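Local coordinates for nucleosome assembly protein 1, putative (Plasmodium falciparum, PDB 3FS3) that probably binds histones as a chaperone of the nucleosome assembly protein family, acting in the assembly of chromatin, at residues Leu275-Glu279 and Arg280-Tyr284. Numbering follows the deposited sequence.
Sequences LTIKE and RIIPY
T276 O takes two backbone bonds, from R280 N (2.7 Å) and, in its carbonyl plane, from I281 N (3.0 Å), as the helix widens into a pi-type turn and the axes of 275-279 and 280-284 differ by 15°. The shift carries on in the next bond, I282 N to I277 O, nearly straight at 167° and again five residues back. P283 then breaks the ladder: its nitrogen has no hydrogen to give, and the ring sits against the carbonyls of the preceding turn, with CD 3.3 Å from K278 O. Beyond it the ladder resumes with Y284 N bonded to R280 O.

On the buried side, the I277 CG2 branch, set anti to its backbone N, meets I282 CD1 at 4.1 Å, while I277 CG1 lies 4.2 Å from I281 CG1. I277 and I282 also touch I143 of strand 140-147, so this flank of the helix lies on the sheet. On another flank T276 CG2 reaches R280 CB at 4.0 Å, and T276 OG1 is bonded back to E272 O. At the kink, P283 CB stands 3.8 Å above the centre of the Y284 ring, and R280 CD comes to the ring edge in plane. The Y284 hydroxyl bonds E69 of the second subunit, whose Y65 packs on P283.

This is a pi-bulge followed by a proline kink in the last modelled helix, 260-289, of the NAP fold, where one helix both backs the antiparallel sheet and meets the partner subunit of the dimer.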
loop_
_atom_site.group_PDB
_atom_site.type_symbol
_atom_site.label_atom_id
_atom_site.label_comp_id
_atom_site.label_asym_id
_atom_site.label_seq_id
_atom_site.Cartn_x
_atom_site.Cartn_y
_atom_site.Cartn_z
ATOM N N LEU A 275 12.276 -2.257 -0.400
ATOM C CA LEU A 275 11.232 -1.435 0.183
ATOM C C LEU A 275 11.463 -1.245 1.680
ATOM O O LEU A 275 11.235 -0.169 2.220
ATOM C CB LEU A 275 9.870 -2.091 -0.053
ATOM C CG LEU A 275 8.669 -1.147 -0.042
ATOM C CD1 LEU A 275 8.740 -0.219 -1.254
ATOM C CD2 LEU A 275 7.386 -1.958 -0.087
ATOM N N THR A 276 11.911 -2.304 2.344
ATOM C CA THR A 276 12.161 -2.249 3.775
ATOM C C THR A 276 13.329 -1.316 4.080
ATOM O O THR A 276 13.290 -0.561 5.051
ATOM C CB THR A 276 12.473 -3.648 4.336
ATOM O OG1 THR A 276 11.366 -4.519 4.080
ATOM C CG2 THR A 276 12.715 -3.585 5.831
ATOM N N ILE A 277 14.365 -1.372 3.254
ATOM C CA ILE A 277 15.524 -0.517 3.457
ATOM C C ILE A 277 15.116 0.928 3.238
ATOM O O ILE A 277 15.439 1.806 4.028
ATOM C CB ILE A 277 16.669 -0.880 2.484
ATOM C CG1 ILE A 277 17.270 -2.231 2.885
ATOM C CG2 ILE A 277 17.731 0.229 2.482
ATOM C CD1 ILE A 277 18.397 -2.710 1.990
ATOM N N LYS A 278 14.381 1.153 2.158
ATOM C CA LYS A 278 13.911 2.477 1.787
ATOM C C LYS A 278 12.948 3.112 2.783
ATOM O O LYS A 278 13.130 4.256 3.188
ATOM C CB LYS A 278 13.239 2.398 0.409
ATOM C CG LYS A 278 12.412 3.611 0.015
ATOM C CD LYS A 278 11.937 3.476 -1.429
ATOM C CE LYS A 278 11.126 4.681 -1.884
ATOM N NZ LYS A 278 9.796 4.758 -1.210
ATOM N N GLU A 279 11.931 2.366 3.191
ATOM C CA GLU A 279 10.924 2.911 4.094
ATOM C C GLU A 279 11.132 2.662 5.580
ATOM O O GLU A 279 10.549 3.356 6.408
ATOM C CB GLU A 279 9.549 2.378 3.699
ATOM C CG GLU A 279 9.242 2.504 2.224
ATOM C CD GLU A 279 7.807 2.149 1.905
ATOM O OE1 GLU A 279 7.388 1.013 2.223
ATOM O OE2 GLU A 279 7.097 3.010 1.339
ATOM N N ARG A 280 11.956 1.679 5.918
ATOM C CA ARG A 280 12.180 1.337 7.314
ATOM C C ARG A 280 13.575 1.604 7.863
ATOM O O ARG A 280 13.727 2.364 8.815
ATOM C CB ARG A 280 11.805 -0.132 7.540
ATOM C CG ARG A 280 10.322 -0.345 7.846
ATOM C CD ARG A 280 9.995 0.255 9.208
ATOM N NE ARG A 280 8.693 -0.156 9.721
ATOM C CZ ARG A 280 8.304 0.011 10.982
ATOM N NH1 ARG A 280 9.118 0.579 11.858
ATOM N NH2 ARG A 280 7.103 -0.399 11.369
ATOM N N ILE A 281 14.585 0.977 7.269
ATOM C CA ILE A 281 15.962 1.142 7.720
ATOM C C ILE A 281 16.437 2.592 7.658
ATOM O O ILE A 281 16.928 3.138 8.640
ATOM C CB ILE A 281 16.925 0.272 6.876
ATOM C CG1 ILE A 281 16.463 -1.189 6.902
ATOM C CG2 ILE A 281 18.350 0.387 7.407
ATOM C CD1 ILE A 281 16.557 -1.849 8.264
ATOM N N ILE A 282 16.286 3.215 6.499
ATOM C CA ILE A 282 16.723 4.593 6.312
ATOM C C ILE A 282 15.983 5.622 7.190
ATOM O O ILE A 282 16.609 6.473 7.816
ATOM C CB ILE A 282 16.620 4.970 4.811
ATOM C CG1 ILE A 282 17.642 4.149 4.014
ATOM C CG2 ILE A 282 16.827 6.449 4.611
ATOM C CD1 ILE A 282 17.597 4.362 2.521
ATOM N N PRO A 283 14.647 5.547 7.267
ATOM C CA PRO A 283 13.946 6.535 8.105
ATOM C C PRO A 283 14.118 6.365 9.625
ATOM O O PRO A 283 14.063 7.350 10.378
ATOM C CB PRO A 283 12.481 6.367 7.689
ATOM C CG PRO A 283 12.562 5.796 6.281
ATOM C CD PRO A 283 13.696 4.805 6.416
ATOM N N TYR A 284 14.345 5.123 10.066
ATOM C CA TYR A 284 14.462 4.799 11.489
ATOM C C TYR A 284 15.721 4.015 11.871
ATOM O O TYR A 284 15.704 3.252 12.833
ATOM C CB TYR A 284 13.246 3.964 11.907
ATOM C CG TYR A 284 11.933 4.403 11.287
ATOM C CD1 TYR A 284 11.465 5.705 11.443
ATOM C CD2 TYR A 284 11.157 3.511 10.551
ATOM C CE1 TYR A 284 10.260 6.113 10.885
ATOM C CE2 TYR A 284 9.947 3.904 9.988
ATOM C CZ TYR A 284 9.504 5.208 10.160
ATOM O OH TYR A 284 8.305 5.601 9.616
#